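UDP-N-acetylglucosamine 3-dehydrogenase (Acidithiobacillus ferrooxidans, PDB 7BVJ) catalyses the NAD(+)-dependent oxidation of the 3-hydroxyl of UDP-N-acetylglucosamine to a ketone, a step in making the diamino sugar of lipid A. Local coordinates at residues Q127-A132 against A231-L236; L140-L145 against I163-L168; K120-A125 against P285-G290; W198-L201 against T205-N208; A19-A24 against A271-F276. All blocks are in the same frame, centred on the assembly; numbering follows the deposited sequence.

Contact 1 (Q127-A132 against A231-L236); sequences QYLRQA and ASVDFL. With F8U ((2R,3R)-2,3-bis(oxidanyl)butane-1,4-disulfonic acid), chain F.
Leu129 meets Ala231 and Val233 where helix 124-132 lies against one face of the large mixed sheet in the C-terminal domain of this Gfo/Idh/MocA enzyme. The tight part of the contact is small, buried and wholly apolar. Leu129 splits its two methyls between alternate residues of strand 229-234: CD2 faces the CB of Ala231 at 4.2 Å, and CD1 comes to 4.1 Å from CG2 of Val233. With CG placed anti to its carbonyl carbon (chi1 -74°), Leu129 sends both branches at the strand, and its side chain and that of Val233 run past each other in opposite directions. The other methyl of Val233 is used too, since CG1 sits 3.8 Å above the plane of the Phe235 ring, over its centre. Tyr128 extends the packing along the same sheet, onto Leu240 and Ile242 of strand 239-245. Contacts thin out on the far side of the helix, where Arg130 and Gln131 are exposed and do not touch the strand. On the strand, Ser232 lies between the two packed residues but points its CB away from the helix, to the sheet face where the disulfonate F8U is bound with Arg223 and Tyr230 also lining the pocket. There Ser232 OG, anti to its backbone N, donates a short hydrogen bond of 2.5 Å to sulfonate oxygen O08.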
# COMPACT_ATOMS: atom_id res chain seq x y z
N GLN A 127 -2.28 -13.04 -1.76
CA GLN A 127 -1.60 -13.83 -2.77
C GLN A 127 -2.30 -15.16 -2.97
O GLN A 127 -2.51 -15.59 -4.11
CB GLN A 127 -0.13 -14.04 -2.39
CG GLN A 127 0.69 -14.87 -3.39
CD GLN A 127 2.16 -14.45 -3.45
OE1 GLN A 127 2.49 -13.26 -3.32
NE2 GLN A 127 3.05 -15.43 -3.63
N TYR A 128 -2.70 -15.80 -1.87
CA TYR A 128 -3.41 -17.06 -1.98
C TYR A 128 -4.73 -16.90 -2.72
O TYR A 128 -5.09 -17.73 -3.56
CB TYR A 128 -3.65 -17.65 -0.59
CG TYR A 128 -4.36 -18.99 -0.64
CD1 TYR A 128 -5.75 -19.07 -0.64
CD2 TYR A 128 -3.64 -20.18 -0.71
CE1 TYR A 128 -6.39 -20.28 -0.70
CE2 TYR A 128 -4.28 -21.39 -0.77
CZ TYR A 128 -5.65 -21.43 -0.76
OH TYR A 128 -6.29 -22.64 -0.81
N LEU A 129 -5.48 -15.83 -2.40
CA LEU A 129 -6.79 -15.66 -3.02
C LEU A 129 -6.65 -15.30 -4.50
O LEU A 129 -7.48 -15.70 -5.32
CB LEU A 129 -7.59 -14.58 -2.28
CG LEU A 129 -8.15 -15.02 -0.92
CD1 LEU A 129 -8.61 -13.82 -0.15
CD2 LEU A 129 -9.27 -16.04 -1.14
N ARG A 130 -5.62 -14.54 -4.85
CA ARG A 130 -5.38 -14.27 -6.26
C ARG A 130 -5.01 -15.57 -6.99
O ARG A 130 -5.48 -15.81 -8.10
CB ARG A 130 -4.29 -13.20 -6.43
CG ARG A 130 -4.73 -11.77 -5.98
CD ARG A 130 -3.81 -10.67 -6.53
NE ARG A 130 -4.08 -10.36 -7.94
CZ ARG A 130 -3.18 -9.85 -8.78
NH1 ARG A 130 -1.95 -9.59 -8.36
NH2 ARG A 130 -3.51 -9.59 -10.04
N GLN A 131 -4.19 -16.43 -6.36
CA GLN A 131 -3.82 -17.67 -7.02
C GLN A 131 -4.97 -18.67 -7.09
O GLN A 131 -4.93 -19.59 -7.92
CB GLN A 131 -2.61 -18.30 -6.34
CG GLN A 131 -1.29 -17.69 -6.78
CD GLN A 131 -0.83 -18.18 -8.16
OE1 GLN A 131 -1.64 -18.62 -8.99
NE2 GLN A 131 0.48 -18.09 -8.40
N ALA A 132 -5.99 -18.51 -6.24
CA ALA A 132 -7.17 -19.38 -6.34
C ALA A 132 -8.06 -19.06 -7.53
O ALA A 132 -8.91 -19.89 -7.88
CB ALA A 132 -7.99 -19.31 -5.05
N ALA A 231 -14.86 -15.48 1.81
CA ALA A 231 -13.52 -15.44 2.37
C ALA A 231 -13.47 -14.43 3.51
O ALA A 231 -13.88 -13.28 3.35
CB ALA A 231 -12.49 -15.08 1.30
N SER A 232 -12.98 -14.87 4.67
CA SER A 232 -12.74 -13.99 5.81
C SER A 232 -11.24 -13.95 6.06
O SER A 232 -10.60 -15.00 6.23
CB SER A 232 -13.51 -14.48 7.04
OG SER A 232 -13.44 -13.55 8.10
N VAL A 233 -10.67 -12.74 6.06
CA VAL A 233 -9.24 -12.52 6.19
C VAL A 233 -9.01 -11.68 7.44
O VAL A 233 -9.56 -10.57 7.56
CB VAL A 233 -8.65 -11.82 4.96
CG1 VAL A 233 -7.15 -11.58 5.15
CG2 VAL A 233 -8.90 -12.62 3.71
N ASP A 234 -8.21 -12.21 8.36
CA ASP A 234 -7.63 -11.44 9.47
C ASP A 234 -6.20 -11.13 9.07
O ASP A 234 -5.31 -11.99 9.20
CB ASP A 234 -7.69 -12.22 10.77
CG ASP A 234 -7.39 -11.36 11.99
OD1 ASP A 234 -6.63 -10.34 11.91
OD2 ASP A 234 -7.93 -11.73 13.05
N PHE A 235 -5.99 -9.92 8.56
CA PHE A 235 -4.67 -9.47 8.15
C PHE A 235 -3.69 -9.47 9.32
O PHE A 235 -2.54 -9.88 9.18
CB PHE A 235 -4.77 -8.07 7.55
CG PHE A 235 -5.35 -8.04 6.16
CD1 PHE A 235 -6.58 -7.44 5.92
CD2 PHE A 235 -4.66 -8.59 5.09
CE1 PHE A 235 -7.13 -7.41 4.63
CE2 PHE A 235 -5.19 -8.57 3.80
CZ PHE A 235 -6.42 -7.98 3.57
N LEU A 236 -4.15 -9.00 10.49
CA LEU A 236 -3.26 -8.88 11.64
C LEU A 236 -2.77 -10.25 12.10
O LEU A 236 -1.56 -10.48 12.23
CB LEU A 236 -3.99 -8.17 12.78
CG LEU A 236 -3.25 -7.01 13.44
CD1 LEU A 236 -2.64 -6.10 12.37
CD2 LEU A 236 -4.21 -6.23 14.32
C01 F8U F . -18.99 -10.38 10.83
C02 F8U F . -18.53 -11.11 12.10
C03 F8U F . -17.40 -12.13 12.01
C04 F8U F . -17.13 -12.76 10.65
O06 F8U F . -15.49 -14.64 11.98
O07 F8U F . -16.10 -15.17 9.84
O08 F8U F . -14.53 -13.35 10.35
O09 F8U F . -17.72 -13.16 12.86
O10 F8U F . -18.03 -10.16 12.99
O12 F8U F . -21.56 -11.08 9.92
O13 F8U F . -19.95 -11.16 8.32
O14 F8U F . -19.78 -12.82 10.13
S05 F8U F . -15.78 -13.99 10.68
S11 F8U F . -20.10 -11.39 9.80

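Contact 2 (L140-L145 against I163-L168); sequences LEAERL and IHDLDL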
# COMPACT_ATOMS: atom_id res chain seq x y z
N LEU A 140 -17.28 -6.60 -1.06
CA LEU A 140 -16.18 -6.58 -0.09
C LEU A 140 -16.54 -5.68 1.10
O LEU A 140 -17.05 -4.58 0.91
CB LEU A 140 -14.85 -6.08 -0.69
CG LEU A 140 -14.32 -6.51 -2.05
CD1 LEU A 140 -14.98 -5.67 -3.12
CD2 LEU A 140 -12.82 -6.34 -2.11
N GLU A 141 -16.25 -6.17 2.30
CA GLU A 141 -16.53 -5.48 3.56
C GLU A 141 -15.23 -5.48 4.35
O GLU A 141 -14.71 -6.55 4.67
CB GLU A 141 -17.62 -6.22 4.32
CG GLU A 141 -18.59 -5.37 5.05
CD GLU A 141 -19.77 -6.19 5.57
OE1 GLU A 141 -19.54 -7.25 6.20
OE2 GLU A 141 -20.92 -5.76 5.35
N ALA A 142 -14.71 -4.31 4.69
CA ALA A 142 -13.40 -4.29 5.35
C ALA A 142 -13.37 -3.30 6.50
O ALA A 142 -14.10 -2.30 6.51
CB ALA A 142 -12.25 -3.97 4.35
N GLU A 143 -12.52 -3.61 7.49
CA GLU A 143 -12.26 -2.75 8.64
C GLU A 143 -10.76 -2.60 8.87
O GLU A 143 -10.04 -3.61 8.98
CB GLU A 143 -12.92 -3.29 9.92
CG GLU A 143 -14.40 -3.54 9.81
CD GLU A 143 -14.90 -4.46 10.90
OE1 GLU A 143 -15.26 -3.96 12.00
OE2 GLU A 143 -14.92 -5.69 10.66
N ARG A 144 -10.28 -1.36 8.94
CA ARG A 144 -8.89 -1.06 9.29
C ARG A 144 -8.91 -0.04 10.43
O ARG A 144 -9.06 1.16 10.20
CB ARG A 144 -8.13 -0.54 8.09
CG ARG A 144 -6.63 -0.71 8.18
CD ARG A 144 -5.99 -0.62 6.79
NE ARG A 144 -6.29 -1.79 5.96
CZ ARG A 144 -5.52 -2.87 5.87
NH1 ARG A 144 -4.39 -2.95 6.57
NH2 ARG A 144 -5.87 -3.88 5.08
N LEU A 145 -8.76 -0.54 11.64
CA LEU A 145 -8.95 0.21 12.87
C LEU A 145 -7.65 0.22 13.64
O LEU A 145 -7.13 -0.85 14.00
CB LEU A 145 -10.06 -0.42 13.71
CG LEU A 145 -11.29 -0.99 13.00
CD1 LEU A 145 -12.31 -1.51 14.01
CD2 LEU A 145 -11.94 0.07 12.10
N ILE A 163 -6.88 3.49 2.11
CA ILE A 163 -6.33 3.32 0.77
C ILE A 163 -5.86 1.89 0.54
O ILE A 163 -5.86 1.41 -0.60
CB ILE A 163 -5.20 4.34 0.54
CG1 ILE A 163 -4.86 4.45 -0.94
CG2 ILE A 163 -3.98 3.94 1.35
CD1 ILE A 163 -4.13 5.69 -1.30
N HIS A 164 -5.50 1.17 1.61
CA HIS A 164 -5.14 -0.25 1.48
C HIS A 164 -6.29 -1.05 0.90
O HIS A 164 -6.13 -1.79 -0.08
CB HIS A 164 -4.77 -0.83 2.84
CG HIS A 164 -3.46 -0.33 3.38
ND1 HIS A 164 -2.28 -0.45 2.68
CD2 HIS A 164 -3.15 0.29 4.54
CE1 HIS A 164 -1.29 0.07 3.39
NE2 HIS A 164 -1.80 0.53 4.52
N ASP A 165 -7.46 -0.94 1.52
CA ASP A 165 -8.60 -1.74 1.10
C ASP A 165 -9.25 -1.18 -0.16
O ASP A 165 -9.77 -1.96 -0.97
CB ASP A 165 -9.58 -1.87 2.25
CG ASP A 165 -8.90 -2.41 3.50
OD1 ASP A 165 -8.26 -3.48 3.39
OD2 ASP A 165 -8.96 -1.76 4.57
N LEU A 166 -9.18 0.13 -0.37
CA LEU A 166 -9.55 0.65 -1.68
C LEU A 166 -8.71 0.01 -2.78
O LEU A 166 -9.24 -0.42 -3.81
CB LEU A 166 -9.42 2.17 -1.70
CG LEU A 166 -10.48 2.92 -0.86
CD1 LEU A 166 -10.06 4.37 -0.52
CD2 LEU A 166 -11.85 2.90 -1.55
N ASP A 167 -7.39 -0.09 -2.56
CA ASP A 167 -6.52 -0.68 -3.57
C ASP A 167 -6.84 -2.16 -3.77
O ASP A 167 -6.90 -2.63 -4.91
CB ASP A 167 -5.06 -0.50 -3.17
CG ASP A 167 -4.10 -1.18 -4.13
OD1 ASP A 167 -4.20 -0.91 -5.35
OD2 ASP A 167 -3.28 -2.00 -3.66
N LEU A 168 -7.00 -2.90 -2.67
CA LEU A 168 -7.36 -4.31 -2.76
C LEU A 168 -8.64 -4.49 -3.55
O LEU A 168 -8.75 -5.40 -4.39
CB LEU A 168 -7.52 -4.90 -1.36
CG LEU A 168 -6.21 -5.12 -0.59
CD1 LEU A 168 -6.47 -5.59 0.85
CD2 LEU A 168 -5.30 -6.09 -1.37
O HOH W 1 -8.25 -4.23 6.40
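Arg144 of strand 139-147 reaches across to His164 and Asp165 on helix 157-173, and nearly every part of its chain finds a partner. Its CB lies 3.8 Å from Asp165 OD2. CD comes up to the edge of the His164 ring, 3.7 Å from CD2, and a bend at chi3 (-71°) then turns the guanidinium back to the aspartate. NE donates to Asp165 OD2 at 3.0 Å and NH2 to OD1 at 3.0 Å, both almost straight, forming a side-on, two-pronged salt bridge. The carboxylate lies near the guanidinium plane but is itself turned 36° from it, and OD2 is met from above its own plane. Over one guanidinium face sits CB of His164, 3.5 Å above the plane, while NH1 packs on the aliphatic chain of Lys120. A water lies within hydrogen-bonding distance of Asp165 OD1 and Glu143 O, and Ala142 CB closes on Asp165 CG at 3.8 Å. A methionine in place of Arg144 would probably leave the buried Asp165 carboxylate without its matching charge and take away the flat group that lies against CB of His164. This clamp joins the sheet to the helix it packs on, next to the probable catalytic residues of this Gfo/Idh/MocA dehydrogenase: His164, which touches Lys91, is with that lysine one of the two likely candidates for the catalytic base.

Contact 3 (K120-A125 against P285-G290); sequences KRVHPA and PVFCDG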
# COMPACT_ATOMS: atom_id res chain seq x y z
N LYS A 120 -0.12 -4.32 1.01
CA LYS A 120 -1.23 -5.29 1.24
C LYS A 120 -1.40 -6.22 0.05
O LYS A 120 -1.96 -7.23 0.20
CB LYS A 120 -2.52 -4.53 1.52
CG LYS A 120 -3.12 -4.62 2.90
CD LYS A 120 -2.44 -3.78 3.91
CE LYS A 120 -1.68 -4.65 4.89
NZ LYS A 120 -0.80 -3.83 5.75
N ARG A 121 -0.90 -5.83 -1.11
CA ARG A 121 -0.98 -6.70 -2.27
C ARG A 121 -0.14 -7.95 -2.09
O ARG A 121 -0.46 -8.99 -2.68
CB ARG A 121 -0.53 -5.97 -3.53
CG ARG A 121 -1.41 -4.85 -3.99
CD ARG A 121 -1.04 -4.43 -5.38
NE ARG A 121 -1.95 -3.43 -5.94
CZ ARG A 121 -2.14 -3.27 -7.24
NH1 ARG A 121 -1.47 -4.03 -8.09
NH2 ARG A 121 -2.98 -2.36 -7.69
N VAL A 122 0.96 -7.88 -1.32
CA VAL A 122 1.82 -9.05 -1.15
C VAL A 122 1.52 -9.79 0.15
O VAL A 122 2.22 -10.75 0.49
CB VAL A 122 3.32 -8.68 -1.26
CG1 VAL A 122 3.61 -7.86 -2.52
CG2 VAL A 122 3.82 -7.95 -0.04
N HIS A 123 0.46 -9.38 0.86
CA HIS A 123 0.02 -10.12 2.03
C HIS A 123 -0.28 -11.57 1.66
O HIS A 123 -0.84 -11.83 0.59
CB HIS A 123 -1.23 -9.47 2.64
CG HIS A 123 -1.53 -9.95 4.02
ND1 HIS A 123 -2.09 -11.19 4.27
CD2 HIS A 123 -1.30 -9.39 5.23
CE1 HIS A 123 -2.21 -11.36 5.58
NE2 HIS A 123 -1.74 -10.28 6.18
N PRO A 124 0.09 -12.54 2.51
CA PRO A 124 -0.08 -13.96 2.13
C PRO A 124 -1.52 -14.34 1.79
O PRO A 124 -1.76 -15.16 0.88
CB PRO A 124 0.43 -14.71 3.37
CG PRO A 124 1.37 -13.77 4.04
CD PRO A 124 0.89 -12.37 3.74
N ALA A 125 -2.50 -13.77 2.49
CA ALA A 125 -3.89 -14.11 2.21
C ALA A 125 -4.31 -13.61 0.83
O ALA A 125 -5.01 -14.31 0.09
CB ALA A 125 -4.80 -13.53 3.29
N PRO A 285 6.50 -7.20 -15.09
CA PRO A 285 5.68 -6.17 -14.45
C PRO A 285 5.74 -6.24 -12.93
O PRO A 285 5.79 -7.31 -12.32
CB PRO A 285 4.26 -6.46 -14.97
CG PRO A 285 4.31 -7.91 -15.37
CD PRO A 285 5.68 -8.12 -15.90
N VAL A 286 5.75 -5.07 -12.31
CA VAL A 286 5.93 -4.95 -10.88
C VAL A 286 4.59 -5.13 -10.17
O VAL A 286 3.52 -4.98 -10.76
CB VAL A 286 6.59 -3.60 -10.58
CG1 VAL A 286 5.55 -2.46 -10.58
CG2 VAL A 286 7.41 -3.64 -9.31
N PHE A 287 4.64 -5.47 -8.88
CA PHE A 287 3.41 -5.81 -8.14
C PHE A 287 2.41 -4.66 -8.12
O PHE A 287 1.19 -4.90 -8.10
CB PHE A 287 3.75 -6.23 -6.71
CG PHE A 287 4.11 -5.06 -5.85
CD1 PHE A 287 5.38 -4.49 -5.94
CD2 PHE A 287 3.17 -4.48 -5.01
CE1 PHE A 287 5.70 -3.38 -5.19
CE2 PHE A 287 3.49 -3.37 -4.25
CZ PHE A 287 4.76 -2.82 -4.35
N CYS A 288 2.87 -3.41 -8.08
CA CYS A 288 1.96 -2.27 -8.16
C CYS A 288 2.71 -1.13 -8.83
O CYS A 288 3.64 -0.58 -8.24
CB CYS A 288 1.46 -1.86 -6.77
SG CYS A 288 0.41 -0.38 -6.78
N ASP A 289 2.28 -0.76 -10.04
CA ASP A 289 3.01 0.26 -10.78
C ASP A 289 2.36 1.64 -10.58
O ASP A 289 1.39 1.79 -9.84
CB ASP A 289 3.14 -0.12 -12.25
CG ASP A 289 1.83 0.00 -13.04
OD1 ASP A 289 0.79 0.46 -12.51
OD2 ASP A 289 1.86 -0.37 -14.24
N GLY A 290 2.93 2.64 -11.26
CA GLY A 290 2.41 4.00 -11.14
C GLY A 290 0.94 4.11 -11.54
O GLY A 290 0.17 4.84 -10.91
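The guanidinium of Arg121 carries the sulfur of Cys288 over the centre of one face, SG standing 3.8 Å above its plane. At the edge, NH1 approaches Phe287 O at 2.8 Å, but the hydrogen bond is weak because it is bent to 129°. The stronger polar partner is Asp167 of helix 157-173, whose OD2 forms a salt bridge with NE. The Arg121 chain runs extended from CG to NE alongside Cys288, with CD 3.8 Å from Cys288 CB. The Phe287 ring is met obliquely by Arg121 CD and by Val122 CG1, with Val122 CG1 4.2 Å from Phe287 CD2. A leucine in place of Arg121 is likely to strip Asp167 of this charged partner and leave the sulfur of Cys288 without the flat group beneath it. In the two-domain Gfo/Idh/MocA fold, 120-125 is where the chain passes from the last strand of the Rossmann sheet, 114-117, to helix 124-132. The loop 285-290 connects helix 268-282 to helix 290-312. Each helix start is capped: Asp289 OD1 accepts from Ala292 N, and His123 is the N-cap of helix 124-132. The His123 ring takes the CD of Pro124 over one face and, near its plane, receives Ala125 N on ND1 at 3.2 Å, while its NE2 bonds to Phe235 O.

Contact 4 (W198-L201 against T205-N208); sequences WMTL and TVAN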
# COMPACT_ATOMS: atom_id res chain seq x y z
N TRP A 198 -18.80 3.64 0.83
CA TRP A 198 -19.67 2.70 0.14
C TRP A 198 -19.50 3.01 -1.34
O TRP A 198 -19.95 4.06 -1.82
CB TRP A 198 -21.12 2.89 0.61
CG TRP A 198 -22.11 2.00 -0.04
CD1 TRP A 198 -22.66 2.15 -1.28
CD2 TRP A 198 -22.67 0.80 0.51
NE1 TRP A 198 -23.53 1.13 -1.53
CE2 TRP A 198 -23.56 0.29 -0.45
CE3 TRP A 198 -22.52 0.12 1.72
CZ2 TRP A 198 -24.30 -0.88 -0.24
CZ3 TRP A 198 -23.25 -1.04 1.93
CH2 TRP A 198 -24.13 -1.53 0.95
N MET A 199 -18.78 2.13 -2.02
CA MET A 199 -18.28 2.34 -3.37
C MET A 199 -18.93 1.33 -4.29
O MET A 199 -18.91 0.13 -4.02
CB MET A 199 -16.75 2.19 -3.40
CG MET A 199 -16.08 2.51 -4.73
SD MET A 199 -14.25 2.56 -4.70
CE MET A 199 -13.93 4.32 -4.52
N THR A 200 -19.51 1.81 -5.38
CA THR A 200 -20.06 0.96 -6.43
C THR A 200 -19.16 1.07 -7.66
O THR A 200 -18.94 2.18 -8.17
CB THR A 200 -21.50 1.36 -6.75
OG1 THR A 200 -22.20 1.58 -5.52
CG2 THR A 200 -22.21 0.25 -7.52
N LEU A 201 -18.66 -0.08 -8.12
CA LEU A 201 -17.78 -0.17 -9.27
C LEU A 201 -18.58 -0.48 -10.53
O LEU A 201 -19.77 -0.81 -10.47
CB LEU A 201 -16.71 -1.25 -9.07
CG LEU A 201 -15.88 -1.14 -7.79
CD1 LEU A 201 -14.82 -2.22 -7.76
CD2 LEU A 201 -15.22 0.22 -7.66
N THR A 205 -19.81 -4.48 -8.52
CA THR A 205 -19.27 -4.78 -7.19
C THR A 205 -19.46 -3.60 -6.23
O THR A 205 -19.33 -2.44 -6.62
CB THR A 205 -17.77 -5.12 -7.24
OG1 THR A 205 -17.54 -6.20 -8.15
CG2 THR A 205 -17.27 -5.54 -5.86
N VAL A 206 -19.75 -3.91 -4.97
CA VAL A 206 -19.90 -2.91 -3.92
C VAL A 206 -18.82 -3.17 -2.88
O VAL A 206 -18.60 -4.31 -2.48
CB VAL A 206 -21.30 -2.97 -3.27
CG1 VAL A 206 -21.37 -2.11 -1.97
CG2 VAL A 206 -22.37 -2.51 -4.27
N ALA A 207 -18.13 -2.10 -2.46
CA ALA A 207 -17.13 -2.15 -1.40
C ALA A 207 -17.59 -1.26 -0.25
O ALA A 207 -17.92 -0.10 -0.46
CB ALA A 207 -15.76 -1.68 -1.90
N ASN A 208 -17.56 -1.81 0.96
CA ASN A 208 -18.05 -1.15 2.17
C ASN A 208 -16.87 -1.12 3.15
O ASN A 208 -16.65 -2.10 3.87
CB ASN A 208 -19.30 -1.91 2.73
CG ASN A 208 -19.67 -1.50 4.14
OD1 ASN A 208 -19.26 -0.44 4.62
ND2 ASN A 208 -20.45 -2.34 4.81
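Val206 lays its CG1 methyl over one face of the Trp198 indole, a CH-pi contact within the beta hairpin of strands 194-201 and 206-215. CG1 is 3.8 Å from the centroid of the six-membered ring and 22° off its normal. Trp198 reaches it diagonally: with CG anti to the backbone N (chi1 179°), the indole leans over the neighbouring strand, and its CE3 also comes to 3.9 Å from CB of Asn208, the directly opposed residue. Beneath the side chains the antiparallel backbone sets the spacing. Met199 and Ala207 form a hydrogen-bonded pair, Met199 N giving to Ala207 O at 2.9 Å and Ala207 N returning to Met199 O at 2.8 Å. Trp198 with Asn208, and Thr200 with Val206, are non-hydrogen-bonded pairs, and their side chains share the sheet face that carries the indole. On the other face Leu201 and Ala207 pack on Thr169 of helix 157-173. Beyond the hairpin, strand 139-147 holds its second arm, with Tyr139 OH hydrogen-bonded to Asn208 ND2. Near the turn, Thr205 OG1 is bonded to Pro137 O, and Leu201 N closes the pairing with a nearly straight 2.9 Å bond to Thr205 O.

Contact 5 (A19-A24 against A271-F276); sequences AQKYAA and AEIEDF
Tyr22 offers one ring face to Ile273 where the first helix of the NAD-binding Rossmann fold, 13-25, crosses helix 268-282; their short segments cross at a signed angle of -55°. Ile273 has CG1 anti to its carbonyl carbon (chi1 -79°), which aims both branches at the other helix. CG2 stands over the Tyr22 face near its rim, 3.9 Å from the centroid in a CH-pi contact, while CD1 reaches on to Lys21 CB at 3.7 Å. Lys21 starts toward Ile273 but its bent chain carries the ammonium group away, so its aliphatic root does the packing. Phe276, with CG anti to the backbone N (chi1 168°), brings the edge of its ring to the hydroxyl end of Tyr22. Leu88 of the parallel sheet packs on Tyr22, Ile273 and Phe276, so both helices rest on the same strand. At the end of Tyr22, OH lies 3.3 Å from Phe276 CE2 and is hydrogen-bonded to Ser65 OG.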
# COMPACT_ATOMS: atom_id res chain seq x y z
N ALA A 19 15.69 0.34 4.10
CA ALA A 19 17.14 0.28 4.00
C ALA A 19 17.68 -1.07 4.48
O ALA A 19 18.60 -1.64 3.87
CB ALA A 19 17.78 1.43 4.78
N GLN A 20 17.12 -1.59 5.58
CA GLN A 20 17.53 -2.91 6.07
C GLN A 20 17.30 -3.98 5.00
O GLN A 20 18.17 -4.83 4.76
CB GLN A 20 16.77 -3.29 7.35
CG GLN A 20 17.02 -2.36 8.54
CD GLN A 20 16.26 -2.76 9.80
OE1 GLN A 20 15.35 -3.60 9.75
NE2 GLN A 20 16.63 -2.17 10.93
N LYS A 21 16.13 -3.94 4.34
CA LYS A 21 15.85 -4.94 3.31
C LYS A 21 16.85 -4.84 2.16
O LYS A 21 17.42 -5.85 1.71
CB LYS A 21 14.41 -4.78 2.77
CG LYS A 21 13.31 -4.81 3.81
CD LYS A 21 13.67 -5.69 5.00
CE LYS A 21 12.45 -6.30 5.64
NZ LYS A 21 12.02 -5.56 6.84
N TYR A 22 17.07 -3.62 1.66
CA TYR A 22 17.99 -3.47 0.53
C TYR A 22 19.38 -3.96 0.90
O TYR A 22 20.06 -4.58 0.08
CB TYR A 22 18.06 -2.02 0.08
CG TYR A 22 16.90 -1.53 -0.79
CD1 TYR A 22 16.74 -1.98 -2.09
CD2 TYR A 22 16.03 -0.56 -0.32
CE1 TYR A 22 15.71 -1.51 -2.89
CE2 TYR A 22 14.99 -0.09 -1.10
CZ TYR A 22 14.84 -0.57 -2.39
OH TYR A 22 13.81 -0.10 -3.16
N ALA A 23 19.81 -3.70 2.14
CA ALA A 23 21.13 -4.17 2.56
C ALA A 23 21.19 -5.69 2.58
O ALA A 23 22.25 -6.27 2.30
CB ALA A 23 21.48 -3.62 3.94
N ALA A 24 20.07 -6.35 2.90
CA ALA A 24 20.09 -7.81 2.91
C ALA A 24 20.06 -8.42 1.51
O ALA A 24 20.61 -9.51 1.31
CB ALA A 24 18.93 -8.35 3.74
N ALA A 271 9.46 -8.79 0.51
CA ALA A 271 8.83 -9.33 -0.70
C ALA A 271 8.61 -8.24 -1.73
O ALA A 271 8.89 -8.41 -2.92
CB ALA A 271 7.49 -9.99 -0.33
N GLU A 272 8.09 -7.10 -1.29
CA GLU A 272 7.79 -5.98 -2.18
C GLU A 272 9.08 -5.42 -2.79
O GLU A 272 9.14 -5.08 -3.98
CB GLU A 272 6.99 -4.95 -1.36
CG GLU A 272 6.79 -3.56 -1.88
CD GLU A 272 5.80 -2.75 -1.00
OE1 GLU A 272 4.62 -2.57 -1.37
OE2 GLU A 272 6.21 -2.31 0.09
N ILE A 273 10.16 -5.39 -2.01
CA ILE A 273 11.40 -4.83 -2.54
C ILE A 273 12.04 -5.81 -3.51
O ILE A 273 12.54 -5.41 -4.58
CB ILE A 273 12.33 -4.42 -1.39
CG1 ILE A 273 11.85 -3.07 -0.83
CG2 ILE A 273 13.79 -4.32 -1.87
CD1 ILE A 273 12.54 -2.63 0.45
N GLU A 274 12.03 -7.10 -3.18
CA GLU A 274 12.55 -8.08 -4.14
C GLU A 274 11.76 -8.04 -5.44
O GLU A 274 12.34 -8.14 -6.53
CB GLU A 274 12.54 -9.50 -3.57
CG GLU A 274 13.18 -10.48 -4.56
CD GLU A 274 13.19 -11.92 -4.10
OE1 GLU A 274 13.27 -12.16 -2.88
OE2 GLU A 274 13.12 -12.81 -4.97
N ASP A 275 10.44 -7.85 -5.35
CA ASP A 275 9.65 -7.76 -6.56
C ASP A 275 10.05 -6.54 -7.40
O ASP A 275 10.22 -6.64 -8.62
CB ASP A 275 8.17 -7.74 -6.19
CG ASP A 275 7.27 -7.71 -7.39
OD1 ASP A 275 7.12 -6.62 -7.97
OD2 ASP A 275 6.71 -8.77 -7.77
N PHE A 276 10.20 -5.38 -6.75
CA PHE A 276 10.65 -4.16 -7.44
C PHE A 276 11.97 -4.39 -8.18
O PHE A 276 12.12 -4.06 -9.38
CB PHE A 276 10.73 -3.03 -6.39
CG PHE A 276 11.44 -1.76 -6.83
CD1 PHE A 276 11.07 -1.07 -7.98
CD2 PHE A 276 12.44 -1.22 -6.03
CE1 PHE A 276 11.72 0.12 -8.35
CE2 PHE A 276 13.11 -0.04 -6.40
CZ PHE A 276 12.74 0.63 -7.56

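From the N terminus, residues 19-24 open the loop that contact 5 closes at 271-276, bringing the Rossmann domain against helix 268-282. Contact 3 opens at 120-125 and closes later, at 285-290, so contacts 3 and 5 cross, and they touch where Asp275 OD1 lies 2.9 Å from Phe287 N. Inside both loops lies contact 1, running from 127-132 to 231-236. Nested within it in series are contact 2, which pins helix 157-173 to the sheet, and contact 4, a hairpin of that sheet whose second strand pairs with 139-147. Phe235 packs on Leu168, joining contacts 1 and 2. Contacts 1, 2 and 4 thus build the C-terminal domain, while contacts 3 and 5 tie 285-290 to the domain connection and 271-276 to the Rossmann domain.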